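Local coordinates for Serine/threonine-protein phosphatase 2A regulatory subunit B'' subunit alpha (Homo sapiens, PDB 4I5J) that probably modulates the substrate selectivity, activity and cellular location of the protein phosphatase 2A core enzyme, and binds calcium through an EF-hand, at residues E31-L36 with R67-V72; V40-P45 with F49-P54; W123-D126 with Y132-Q135; L180-D185 with P189-Y194. All blocks are in the same frame, centred on the assembly; numbering follows the deposited sequence.

Interaction 1: E31-L36 with R67-V72; sequences EDFIPL and RIFYTV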
loop_
_atom_site.group_PDB
_atom_site.type_symbol
_atom_site.label_atom_id
_atom_site.label_comp_id
_atom_site.label_asym_id
_atom_site.label_seq_id
_atom_site.Cartn_x
_atom_site.Cartn_y
_atom_site.Cartn_z
ATOM N N GLU A 31 -9.323 -0.245 -15.343
ATOM C CA GLU A 31 -10.089 -1.080 -16.289
ATOM C C GLU A 31 -9.334 -1.342 -17.598
ATOM O O GLU A 31 -9.489 -2.394 -18.217
ATOM C CB GLU A 31 -11.462 -0.452 -16.599
ATOM C CG GLU A 31 -12.448 -0.414 -15.417
ATOM C CD GLU A 31 -12.140 0.671 -14.361
ATOM O OE1 GLU A 31 -12.823 0.677 -13.312
ATOM O OE2 GLU A 31 -11.235 1.512 -14.559
ATOM N N ASP A 32 -8.502 -0.382 -17.993
ATOM C CA ASP A 32 -7.758 -0.453 -19.248
ATOM C C ASP A 32 -6.734 -1.587 -19.254
ATOM O O ASP A 32 -6.316 -2.035 -20.320
ATOM C CB ASP A 32 -7.031 0.873 -19.513
ATOM C CG ASP A 32 -7.985 2.025 -19.771
ATOM O OD1 ASP A 32 -9.079 1.760 -20.306
ATOM O OD2 ASP A 32 -7.635 3.191 -19.444
ATOM N N PHE A 33 -6.325 -2.036 -18.066
ATOM C CA PHE A 33 -5.352 -3.113 -17.955
ATOM C C PHE A 33 -5.999 -4.489 -18.041
ATOM O O PHE A 33 -5.306 -5.500 -18.196
ATOM C CB PHE A 33 -4.575 -3.001 -16.651
ATOM C CG PHE A 33 -3.507 -1.954 -16.681
ATOM C CD1 PHE A 33 -3.823 -0.618 -16.491
ATOM C CD2 PHE A 33 -2.192 -2.299 -16.940
ATOM C CE1 PHE A 33 -2.825 0.370 -16.540
ATOM C CE2 PHE A 33 -1.201 -1.334 -16.994
ATOM C CZ PHE A 33 -1.515 0.000 -16.791
ATOM N N ILE A 34 -7.321 -4.537 -17.920
ATOM C CA ILE A 34 -7.998 -5.846 -17.873
ATOM C C ILE A 34 -7.750 -6.724 -19.113
ATOM O O ILE A 34 -7.362 -7.887 -18.976
ATOM C CB ILE A 34 -9.515 -5.729 -17.556
ATOM C CG1 ILE A 34 -9.709 -5.408 -16.075
ATOM C CG2 ILE A 34 -10.247 -7.023 -17.918
ATOM C CD1 ILE A 34 -11.055 -4.809 -15.756
ATOM N N PRO A 35 -7.942 -6.176 -20.326
ATOM C CA PRO A 35 -7.694 -7.076 -21.457
ATOM C C PRO A 35 -6.230 -7.518 -21.557
ATOM O O PRO A 35 -5.967 -8.630 -22.013
ATOM C CB PRO A 35 -8.117 -6.251 -22.679
ATOM C CG PRO A 35 -8.281 -4.876 -22.212
ATOM C CD PRO A 35 -8.553 -4.908 -20.753
ATOM N N LEU A 36 -5.299 -6.675 -21.114
ATOM C CA LEU A 36 -3.890 -7.061 -21.059
ATOM C C LEU A 36 -3.683 -8.249 -20.100
ATOM O O LEU A 36 -2.983 -9.216 -20.414
ATOM C CB LEU A 36 -3.021 -5.871 -20.618
ATOM C CG LEU A 36 -1.554 -6.220 -20.373
ATOM C CD1 LEU A 36 -0.929 -6.656 -21.671
ATOM C CD2 LEU A 36 -0.778 -5.072 -19.785
ATOM N N ARG A 67 -1.489 -4.063 -7.822
ATOM C CA ARG A 67 -0.030 -4.004 -7.675
ATOM C C ARG A 67 0.618 -3.103 -8.719
ATOM O O ARG A 67 1.590 -2.407 -8.431
ATOM C CB ARG A 67 0.598 -5.402 -7.717
ATOM C CG ARG A 67 0.191 -6.273 -6.514
ATOM C CD ARG A 67 1.023 -7.539 -6.465
ATOM N NE ARG A 67 2.433 -7.245 -6.192
ATOM C CZ ARG A 67 3.411 -8.150 -6.259
ATOM N NH1 ARG A 67 3.128 -9.393 -6.614
ATOM N NH2 ARG A 67 4.668 -7.807 -5.992
ATOM N N ILE A 68 0.083 -3.117 -9.929
ATOM C CA ILE A 68 0.577 -2.236 -10.985
ATOM C C ILE A 68 0.356 -0.789 -10.522
ATOM O O ILE A 68 1.301 0.004 -10.454
ATOM C CB ILE A 68 -0.163 -2.503 -12.328
ATOM C CG1 ILE A 68 0.354 -3.778 -13.013
ATOM C CG2 ILE A 68 0.023 -1.329 -13.289
ATOM C CD1 ILE A 68 -0.601 -4.325 -14.126
ATOM N N PHE A 69 -0.874 -0.451 -10.145
ATOM C CA PHE A 69 -1.150 0.921 -9.722
ATOM C C PHE A 69 -0.410 1.314 -8.475
ATOM O O PHE A 69 0.043 2.463 -8.345
ATOM C CB PHE A 69 -2.652 1.184 -9.602
ATOM C CG PHE A 69 -3.285 1.451 -10.923
ATOM C CD1 PHE A 69 -3.412 0.427 -11.858
ATOM C CD2 PHE A 69 -3.647 2.731 -11.286
ATOM C CE1 PHE A 69 -3.958 0.676 -13.108
ATOM C CE2 PHE A 69 -4.190 2.979 -12.534
ATOM C CZ PHE A 69 -4.344 1.940 -13.439
ATOM N N TYR A 70 -0.286 0.363 -7.559
ATOM C CA TYR A 70 0.416 0.615 -6.311
ATOM C C TYR A 70 1.828 1.134 -6.582
ATOM O O TYR A 70 2.273 2.105 -5.981
ATOM C CB TYR A 70 0.489 -0.672 -5.493
ATOM C CG TYR A 70 1.058 -0.506 -4.111
ATOM C CD1 TYR A 70 0.220 -0.346 -3.018
ATOM C CD2 TYR A 70 2.425 -0.504 -3.895
ATOM C CE1 TYR A 70 0.731 -0.202 -1.743
ATOM C CE2 TYR A 70 2.955 -0.359 -2.608
ATOM C CZ TYR A 70 2.107 -0.212 -1.549
ATOM O OH TYR A 70 2.614 -0.067 -0.274
ATOM N N THR A 71 2.526 0.478 -7.498
ATOM C CA THR A 71 3.913 0.800 -7.784
ATOM C C THR A 71 4.060 1.882 -8.855
ATOM O O THR A 71 4.928 2.744 -8.769
ATOM C CB THR A 71 4.640 -0.467 -8.234
ATOM O OG1 THR A 71 4.636 -1.405 -7.158
ATOM C CG2 THR A 71 6.066 -0.185 -8.646
ATOM N N VAL A 72 3.212 1.846 -9.871
ATOM C CA VAL A 72 3.399 2.737 -11.019
ATOM C C VAL A 72 2.704 4.102 -10.855
ATOM O O VAL A 72 3.287 5.153 -11.134
ATOM C CB VAL A 72 2.927 2.049 -12.319
ATOM C CG1 VAL A 72 3.041 2.983 -13.488
ATOM C CG2 VAL A 72 3.749 0.773 -12.556
#
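Ile68, which meets the ring of Phe33, has its carbonyl O held within helix 54-72 by two backbone donors: Val72 N binds Ile68 O at 2.7 Å, and Thr71 N adds a weak bond. The approach to 31-36 is made by apolar side chains, joining the start of helix 34-43 to helix 54-72 within the N-terminal EF-hand domain. A chi1 of -78° sets CG of Phe33 beside its backbone N and carries the ring up to Ile68 and Phe69. The methyl CG2 of Ile68 sits over one face of the Phe33 ring, 4.3 Å from its centroid and 27° off the normal, a CH-pi contact; Ile68 CD1 comes to 3.8 Å from Phe33 CD2. Phe69 arrives obliquely, its plane turned 77° from that of Phe33, and Phe33 CD1 lies at the edge of the Phe69 ring, 3.6 Å from Phe69 CE1. Phe16 of helix 12-20 also touches Phe33. With an alanine in place of Phe33 the ring is gone, which would probably open a gap before Ile68 CG2 and leave the Phe69 edge without this aromatic neighbour. Cohesion here therefore rests on shape and dispersion between buried hydrocarbon groups, with no hydrogen bond linking the two segments.

Interaction 2: V40-P45 with F49-P54; sequences VVDTHP and FLKDAP
The link between helix 34-43 and helix 54-72, within the EF-hand part of this regulatory subunit, turns back so that Leu50 and Lys51 of a 3-10 segment pack against Val41 and Asp42 of the preceding helix. The contact has an apolar half and a polar one. In the first, Val41 CG1 stands anti to the backbone N (chi1 174°), a position from which it reaches Leu50 CB at 3.8 Å and Leu50 CD1 at 4.1 Å; the two side chains cross at about a right angle. In the second, the extended chain of Lys51 runs across Asp42. Its methylene CE lies 3.6 Å from Asp42 OD1, while NZ goes on to the backbone and makes a weak hydrogen bond of 3.4 Å to Asp42 O. Lys51 NZ stays 4.4 Å from Asp42 OD1, too far for a salt bridge, although the opposite charges probably still attract. An ammonium group beside a carbonyl near the C-terminal end of a helix would also be electrostatically favoured. A water closes the mouth of the loop: it donates to Pro45 O at 2.8 Å and accepts from Phe49 N at 3.1 Å. Just past the helix, His44 is tied by NE2 to Glu100 O and by ND1 to Gly46 N. Helix 54-72 lies against the apolar half, where His57 and Tyr60 each touch both Val41 and Leu50; Val40 rests on Leu97 of helix 90-97, and Phe49 meets Tyr112 of helix 112-125 edge-to-face.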
loop_
_atom_site.group_PDB
_atom_site.type_symbol
_atom_site.label_atom_id
_atom_site.label_comp_id
_atom_site.label_asym_id
_atom_site.label_seq_id
_atom_site.Cartn_x
_atom_site.Cartn_y
_atom_site.Cartn_z
ATOM N N VAL A 40 -2.540 -12.103 -20.656
ATOM C CA VAL A 40 -1.448 -12.743 -19.917
ATOM C C VAL A 40 -1.898 -14.061 -19.273
ATOM O O VAL A 40 -1.193 -15.067 -19.348
ATOM C CB VAL A 40 -0.876 -11.822 -18.842
ATOM C CG1 VAL A 40 -0.081 -12.624 -17.822
ATOM C CG2 VAL A 40 -0.003 -10.702 -19.485
ATOM N N VAL A 41 -3.081 -14.054 -18.657
ATOM C CA VAL A 41 -3.608 -15.249 -18.000
ATOM C C VAL A 41 -3.973 -16.337 -19.015
ATOM O O VAL A 41 -3.838 -17.525 -18.743
ATOM C CB VAL A 41 -4.842 -14.919 -17.125
ATOM C CG1 VAL A 41 -5.468 -16.193 -16.571
ATOM C CG2 VAL A 41 -4.449 -14.004 -15.990
ATOM N N ASP A 42 -4.409 -15.932 -20.201
ATOM C CA ASP A 42 -4.798 -16.907 -21.218
ATOM C C ASP A 42 -3.603 -17.540 -21.916
ATOM O O ASP A 42 -3.697 -18.649 -22.429
ATOM C CB ASP A 42 -5.730 -16.278 -22.252
ATOM C CG ASP A 42 -7.092 -15.938 -21.675
ATOM O OD1 ASP A 42 -7.389 -16.383 -20.539
ATOM O OD2 ASP A 42 -7.861 -15.221 -22.359
ATOM N N THR A 43 -2.471 -16.850 -21.924
ATOM C CA THR A 43 -1.335 -17.324 -22.703
ATOM C C THR A 43 -0.225 -17.892 -21.847
ATOM O O THR A 43 0.362 -18.911 -22.192
ATOM C CB THR A 43 -0.737 -16.217 -23.618
ATOM O OG1 THR A 43 -0.411 -15.065 -22.831
ATOM C CG2 THR A 43 -1.721 -15.827 -24.707
ATOM N N HIS A 44 0.086 -17.232 -20.741
ATOM C CA HIS A 44 1.221 -17.671 -19.940
ATOM C C HIS A 44 0.987 -19.071 -19.372
ATOM O O HIS A 44 -0.074 -19.338 -18.808
ATOM C CB HIS A 44 1.538 -16.685 -18.816
ATOM C CG HIS A 44 2.904 -16.866 -18.235
ATOM N ND1 HIS A 44 3.247 -17.949 -17.450
ATOM C CD2 HIS A 44 4.026 -16.110 -18.338
ATOM C CE1 HIS A 44 4.512 -17.846 -17.089
ATOM N NE2 HIS A 44 5.008 -16.740 -17.612
ATOM N N PRO A 45 1.980 -19.964 -19.529
ATOM C CA PRO A 45 1.839 -21.369 -19.110
ATOM C C PRO A 45 1.669 -21.512 -17.601
ATOM O O PRO A 45 1.070 -22.479 -17.129
ATOM C CB PRO A 45 3.158 -22.014 -19.575
ATOM C CG PRO A 45 4.136 -20.862 -19.695
ATOM C CD PRO A 45 3.292 -19.698 -20.153
ATOM N N PHE A 49 -4.089 -22.621 -15.834
ATOM C CA PHE A 49 -5.048 -23.300 -14.962
ATOM C C PHE A 49 -6.172 -22.363 -14.517
ATOM O O PHE A 49 -7.263 -22.814 -14.183
ATOM C CB PHE A 49 -4.353 -23.863 -13.716
ATOM C CG PHE A 49 -3.884 -22.803 -12.735
ATOM C CD1 PHE A 49 -4.597 -22.545 -11.569
ATOM C CD2 PHE A 49 -2.722 -22.080 -12.975
ATOM C CE1 PHE A 49 -4.168 -21.574 -10.671
ATOM C CE2 PHE A 49 -2.283 -21.106 -12.078
ATOM C CZ PHE A 49 -3.007 -20.853 -10.924
ATOM N N LEU A 50 -5.907 -21.052 -14.503
ATOM C CA LEU A 50 -6.906 -20.108 -14.024
ATOM C C LEU A 50 -8.143 -20.051 -14.895
ATOM O O LEU A 50 -9.200 -19.617 -14.434
ATOM C CB LEU A 50 -6.318 -18.708 -13.860
ATOM C CG LEU A 50 -5.438 -18.584 -12.630
ATOM C CD1 LEU A 50 -4.756 -17.204 -12.635
ATOM C CD2 LEU A 50 -6.296 -18.773 -11.384
ATOM N N LYS A 51 -8.039 -20.492 -16.146
ATOM C CA LYS A 51 -9.231 -20.567 -17.003
ATOM C C LYS A 51 -10.316 -21.429 -16.374
ATOM O O LYS A 51 -11.492 -21.280 -16.680
ATOM C CB LYS A 51 -8.898 -21.099 -18.402
ATOM C CG LYS A 51 -7.983 -20.178 -19.212
ATOM C CD LYS A 51 -7.842 -20.659 -20.653
ATOM C CE LYS A 51 -6.801 -19.847 -21.409
ATOM N NZ LYS A 51 -6.784 -20.116 -22.877
ATOM N N ASP A 52 -9.930 -22.320 -15.464
ATOM C CA ASP A 52 -10.905 -23.245 -14.900
ATOM C C ASP A 52 -11.275 -22.945 -13.458
ATOM O O ASP A 52 -11.975 -23.719 -12.809
ATOM C CB ASP A 52 -10.435 -24.694 -15.087
ATOM C CG ASP A 52 -10.350 -25.078 -16.558
ATOM O OD1 ASP A 52 -11.270 -24.692 -17.316
ATOM O OD2 ASP A 52 -9.358 -25.727 -16.963
ATOM N N ALA A 53 -10.822 -21.806 -12.960
ATOM C CA ALA A 53 -11.131 -21.416 -11.597
ATOM C C ALA A 53 -11.515 -19.954 -11.634
ATOM O O ALA A 53 -10.679 -19.079 -11.407
ATOM C CB ALA A 53 -9.917 -21.656 -10.664
ATOM N N PRO A 54 -12.788 -19.677 -11.949
ATOM C CA PRO A 54 -13.207 -18.303 -12.256
ATOM C C PRO A 54 -13.055 -17.317 -11.100
ATOM O O PRO A 54 -12.680 -16.170 -11.352
ATOM C CB PRO A 54 -14.678 -18.446 -12.675
ATOM C CG PRO A 54 -15.091 -19.845 -12.277
ATOM C CD PRO A 54 -13.852 -20.672 -12.182
HETATM O O HOH W 1 -1.119 -23.353 -15.689
#

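Interaction 3: W123-D126 with Y132-Q135; sequences WELD and YISQ
Where helix 112-125 ends, Asp126 leaves helical geometry and its CA comes within 5.2 Å of the CA of Ile133, at the start of the short, weakly bonded strand 133-134. Beside this approach the side chains form an apolar contact: Ile133 CD1 comes to 3.6 Å from Leu125 CB and 4.0 Å from Leu125 CD1, the two chains crossing obliquely. Ile133 CG1 lies 4.3 Å from Asp126 N, over the point where the helix gives out. Asp126 itself turns into the loop, a chi1 of -176° setting the carboxylate on the far side from its own N, and both carboxylate oxygens find backbone donors there: OD1 binds Asp130 N and OD2 binds Leu131 N. Those bonds probably offset the unfavourable approach of Asp126 OD1 to Tyr132 O, two acceptors only 3.1 Å apart. At the far end of the strand, Ser134 N-caps the next helix, its OG accepting from Asp137 N. A helix, an aspartate-led loop, a short strand and a second helix are consistent with an EF-hand layout, although the calcium of this structure is held in the loop of Asp200 to Glu211. Ile133 pairs through its backbone with Met171, making the small antiparallel sheet with strand 170-171, while Leu125 and Ile133 both rest on Leu138 of helix 135-138 and on Phe176 of helix 173-184.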
loop_
_atom_site.group_PDB
_atom_site.type_symbol
_atom_site.label_atom_id
_atom_site.label_comp_id
_atom_site.label_asym_id
_atom_site.label_seq_id
_atom_site.Cartn_x
_atom_site.Cartn_y
_atom_site.Cartn_z
ATOM N N TRP A 123 -9.073 -13.630 3.136
ATOM C CA TRP A 123 -10.052 -14.632 3.504
ATOM C C TRP A 123 -10.153 -14.750 5.028
ATOM O O TRP A 123 -11.245 -14.756 5.585
ATOM C CB TRP A 123 -9.671 -15.991 2.901
ATOM C CG TRP A 123 -10.589 -17.053 3.361
ATOM C CD1 TRP A 123 -10.465 -17.825 4.477
ATOM C CD2 TRP A 123 -11.823 -17.437 2.736
ATOM N NE1 TRP A 123 -11.544 -18.671 4.585
ATOM C CE2 TRP A 123 -12.395 -18.442 3.531
ATOM C CE3 TRP A 123 -12.503 -17.006 1.593
ATOM C CZ2 TRP A 123 -13.607 -19.047 3.203
ATOM C CZ3 TRP A 123 -13.707 -17.604 1.278
ATOM C CH2 TRP A 123 -14.246 -18.611 2.077
ATOM N N GLU A 124 -9.007 -14.858 5.694
ATOM C CA GLU A 124 -8.947 -14.910 7.161
ATOM C C GLU A 124 -9.601 -13.701 7.861
ATOM O O GLU A 124 -10.196 -13.846 8.921
ATOM C CB GLU A 124 -7.488 -15.056 7.609
ATOM C CG GLU A 124 -7.270 -15.174 9.118
ATOM C CD GLU A 124 -5.824 -15.539 9.488
ATOM O OE1 GLU A 124 -4.877 -15.006 8.862
ATOM O OE2 GLU A 124 -5.633 -16.372 10.405
ATOM N N LEU A 125 -9.497 -12.515 7.265
ATOM C CA LEU A 125 -10.004 -11.291 7.892
ATOM C C LEU A 125 -11.464 -10.977 7.570
ATOM O O LEU A 125 -12.126 -10.193 8.276
ATOM C CB LEU A 125 -9.153 -10.106 7.455
ATOM C CG LEU A 125 -7.757 -10.053 8.061
ATOM C CD1 LEU A 125 -6.991 -8.956 7.381
ATOM C CD2 LEU A 125 -7.860 -9.771 9.553
ATOM N N ASP A 126 -11.945 -11.554 6.478
ATOM C CA ASP A 126 -13.313 -11.353 6.046
ATOM C C ASP A 126 -14.205 -12.288 6.844
ATOM O O ASP A 126 -14.708 -13.276 6.312
ATOM C CB ASP A 126 -13.430 -11.649 4.561
ATOM C CG ASP A 126 -14.808 -11.376 4.018
ATOM O OD1 ASP A 126 -15.657 -10.857 4.768
ATOM O OD2 ASP A 126 -15.034 -11.674 2.825
ATOM N N TYR A 132 -15.941 -7.863 2.286
ATOM C CA TYR A 132 -15.409 -6.632 2.863
ATOM C C TYR A 132 -14.763 -6.901 4.206
ATOM O O TYR A 132 -15.129 -7.843 4.904
ATOM C CB TYR A 132 -16.503 -5.572 3.027
ATOM C CG TYR A 132 -17.069 -5.107 1.705
ATOM C CD1 TYR A 132 -18.110 -5.802 1.092
ATOM C CD2 TYR A 132 -16.544 -3.989 1.053
ATOM C CE1 TYR A 132 -18.622 -5.386 -0.124
ATOM C CE2 TYR A 132 -17.049 -3.567 -0.156
ATOM C CZ TYR A 132 -18.091 -4.270 -0.744
ATOM O OH TYR A 132 -18.602 -3.861 -1.954
ATOM N N ILE A 133 -13.800 -6.062 4.572
ATOM C CA ILE A 133 -13.177 -6.178 5.874
ATOM C C ILE A 133 -13.658 -5.017 6.707
ATOM O O ILE A 133 -13.620 -3.862 6.263
ATOM C CB ILE A 133 -11.651 -6.193 5.753
ATOM C CG1 ILE A 133 -11.210 -7.518 5.121
ATOM C CG2 ILE A 133 -11.010 -6.062 7.108
ATOM C CD1 ILE A 133 -9.742 -7.577 4.893
ATOM N N SER A 134 -14.165 -5.320 7.897
ATOM C CA SER A 134 -14.601 -4.267 8.799
ATOM C C SER A 134 -13.396 -3.684 9.529
ATOM O O SER A 134 -12.309 -4.276 9.560
ATOM C CB SER A 134 -15.613 -4.818 9.806
ATOM O OG SER A 134 -14.962 -5.750 10.635
ATOM N N GLN A 135 -13.593 -2.509 10.099
ATOM C CA GLN A 135 -12.580 -1.852 10.906
ATOM C C GLN A 135 -12.150 -2.734 12.081
ATOM O O GLN A 135 -10.958 -2.867 12.365
ATOM C CB GLN A 135 -13.126 -0.506 11.383
ATOM C CG GLN A 135 -12.126 0.338 12.061
ATOM C CD GLN A 135 -12.664 1.714 12.389
ATOM O OE1 GLN A 135 -13.587 2.209 11.723
ATOM N NE2 GLN A 135 -12.087 2.344 13.413
#

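Interaction 4: L180-D185 with P189-Y194; sequences LISEED and PTSIEY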
loop_
_atom_site.group_PDB
_atom_site.type_symbol
_atom_site.label_atom_id
_atom_site.label_comp_id
_atom_site.label_asym_id
_atom_site.label_seq_id
_atom_site.Cartn_x
_atom_site.Cartn_y
_atom_site.Cartn_z
ATOM N N LEU A 180 -2.351 -4.310 2.834
ATOM C CA LEU A 180 -1.435 -5.413 3.137
ATOM C C LEU A 180 0.000 -5.105 2.698
ATOM O O LEU A 180 0.933 -5.277 3.490
ATOM C CB LEU A 180 -1.919 -6.731 2.519
ATOM C CG LEU A 180 -1.151 -8.009 2.880
ATOM C CD1 LEU A 180 -1.957 -9.258 2.516
ATOM C CD2 LEU A 180 0.158 -8.114 2.139
ATOM N N ILE A 181 0.175 -4.674 1.445
ATOM C CA ILE A 181 1.510 -4.381 0.926
ATOM C C ILE A 181 2.198 -3.298 1.756
ATOM O O ILE A 181 3.399 -3.373 2.046
ATOM C CB ILE A 181 1.459 -3.988 -0.561
ATOM C CG1 ILE A 181 0.914 -5.163 -1.381
ATOM C CG2 ILE A 181 2.850 -3.589 -1.064
ATOM C CD1 ILE A 181 0.697 -4.846 -2.848
ATOM N N SER A 182 1.418 -2.304 2.179
ATOM C CA SER A 182 1.971 -1.167 2.899
ATOM C C SER A 182 2.303 -1.525 4.336
ATOM O O SER A 182 3.228 -0.963 4.927
ATOM C CB SER A 182 0.981 -0.004 2.850
ATOM O OG SER A 182 0.826 0.412 1.498
ATOM N N GLU A 183 1.538 -2.456 4.904
ATOM C CA GLU A 183 1.756 -2.844 6.288
ATOM C C GLU A 183 3.014 -3.710 6.395
ATOM O O GLU A 183 3.799 -3.589 7.339
ATOM C CB GLU A 183 0.522 -3.558 6.841
ATOM C CG GLU A 183 0.466 -3.631 8.364
ATOM C CD GLU A 183 1.067 -4.912 8.887
ATOM O OE1 GLU A 183 1.137 -5.073 10.125
ATOM O OE2 GLU A 183 1.462 -5.763 8.057
ATOM N N GLU A 184 3.236 -4.541 5.389
ATOM C CA GLU A 184 4.381 -5.440 5.398
ATOM C C GLU A 184 5.678 -4.791 4.942
ATOM O O GLU A 184 6.753 -5.186 5.385
ATOM C CB GLU A 184 4.076 -6.673 4.549
ATOM C CG GLU A 184 2.809 -7.375 5.015
ATOM C CD GLU A 184 2.661 -8.783 4.464
ATOM O OE1 GLU A 184 3.148 -9.045 3.336
ATOM O OE2 GLU A 184 2.055 -9.627 5.168
ATOM N N ASP A 185 5.575 -3.801 4.057
ATOM C CA ASP A 185 6.759 -3.145 3.506
ATOM C C ASP A 185 6.708 -1.627 3.677
ATOM O O ASP A 185 6.169 -0.933 2.826
ATOM C CB ASP A 185 6.871 -3.475 2.015
ATOM C CG ASP A 185 8.068 -2.808 1.360
ATOM O OD1 ASP A 185 8.945 -2.288 2.097
ATOM O OD2 ASP A 185 8.137 -2.821 0.104
ATOM N N PRO A 189 8.161 3.715 -1.618
ATOM C CA PRO A 189 7.596 5.067 -1.509
ATOM C C PRO A 189 6.057 5.129 -1.465
ATOM O O PRO A 189 5.516 6.106 -0.944
ATOM C CB PRO A 189 8.126 5.761 -2.763
ATOM C CG PRO A 189 8.366 4.642 -3.732
ATOM C CD PRO A 189 8.858 3.502 -2.900
ATOM N N THR A 190 5.356 4.128 -1.997
ATOM C CA THR A 190 3.904 4.166 -1.920
ATOM C C THR A 190 3.460 3.953 -0.486
ATOM O O THR A 190 2.584 4.656 0.030
ATOM C CB THR A 190 3.233 3.109 -2.814
ATOM O OG1 THR A 190 3.607 3.330 -4.175
ATOM C CG2 THR A 190 1.717 3.217 -2.705
ATOM N N SER A 191 4.060 2.965 0.155
ATOM C CA SER A 191 3.736 2.675 1.541
ATOM C C SER A 191 3.981 3.883 2.451
ATOM O O SER A 191 3.130 4.236 3.298
ATOM C CB SER A 191 4.582 1.513 2.021
ATOM O OG SER A 191 4.337 1.273 3.397
ATOM N N ILE A 192 5.135 4.521 2.271
ATOM C CA ILE A 192 5.498 5.687 3.078
ATOM C C ILE A 192 4.468 6.789 2.885
ATOM O O ILE A 192 4.114 7.479 3.836
ATOM C CB ILE A 192 6.915 6.200 2.755
ATOM C CG1 ILE A 192 7.944 5.111 3.044
ATOM C CG2 ILE A 192 7.265 7.492 3.571
ATOM C CD1 ILE A 192 9.358 5.487 2.564
ATOM N N GLU A 193 3.956 6.940 1.666
ATOM C CA GLU A 193 2.924 7.945 1.436
ATOM C C GLU A 193 1.612 7.507 2.070
ATOM O O GLU A 193 0.887 8.315 2.668
ATOM C CB GLU A 193 2.714 8.195 -0.055
ATOM C CG GLU A 193 1.541 9.110 -0.291
ATOM C CD GLU A 193 1.594 9.777 -1.637
ATOM O OE1 GLU A 193 2.555 9.491 -2.387
ATOM O OE2 GLU A 193 0.670 10.570 -1.939
ATOM N N TYR A 194 1.334 6.209 1.960
ATOM C CA TYR A 194 0.117 5.609 2.498
ATOM C C TYR A 194 0.021 5.892 4.005
ATOM O O TYR A 194 -1.013 6.367 4.486
ATOM C CB TYR A 194 0.132 4.102 2.211
ATOM C CG TYR A 194 -1.093 3.310 2.619
ATOM C CD1 TYR A 194 -2.047 2.946 1.681
ATOM C CD2 TYR A 194 -1.270 2.888 3.932
ATOM C CE1 TYR A 194 -3.153 2.194 2.034
ATOM C CE2 TYR A 194 -2.380 2.127 4.300
ATOM C CZ TYR A 194 -3.320 1.793 3.340
ATOM O OH TYR A 194 -4.435 1.051 3.675
#
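Ser182 and Ser191 pack closely where helix 173-184 meets helix 189-199, just ahead of the EF-hand calcium loop, their CA atoms 4.4 Å apart; on the more open side the carboxylate of Asp185 turns instead to Arg187 N through OD1. The carbonyl of Asp185 belongs to the close part. A chi1 of 176° swings the Ser191 hydroxyl away from its own N, and OG lies 2.9 Å from both Ser182 O and Asp185 O, one hydroxyl within reach of two carbonyls. Next to these carbonyls Tyr194 lays a ring face over Ser182, whose CB stands 4.1 Å from the ring centroid and 22° off the normal, a CH-pi contact; Ser182 OG lies above the same ring, 3.7 Å from Tyr194 CG. Tyr194 also touches Trp178 and Phe179 of helix 173-184. Replacing Tyr194 by an alanine removes the ring and is likely to leave a gap over Ser182 and beside Trp178 and Phe179. The small serines thus let two helices come close, and the polar atoms of Ser182 buried there find partners: its O accepts from Trp195 NE1, and its OG bonds to Tyr70 OH and Trp178 O.

Tyr70 links interactions 1 and 4. It belongs to the helix of interaction 1, yet Tyr70 O lies 2.6 Å from Thr190 OG1 and Tyr70 OH lies 2.6 Å from Ser182 OG, probable hydrogen bonds that reach into interaction 4. Interaction 2 is nested in the loop closed by interaction 1 and shares helix 34-43 with it, their centres about 17 Å apart. Interactions 3 and 4 fall in the same EF-hand pair, with nearest atoms about 7 Å apart; helix 173-184 follows strand 170-171 in the chain and carries segment 180-185. On the side of interaction 4 toward the metal site, the side chain of Tyr194 is about 11 Å from that of Asp200, a calcium ligand.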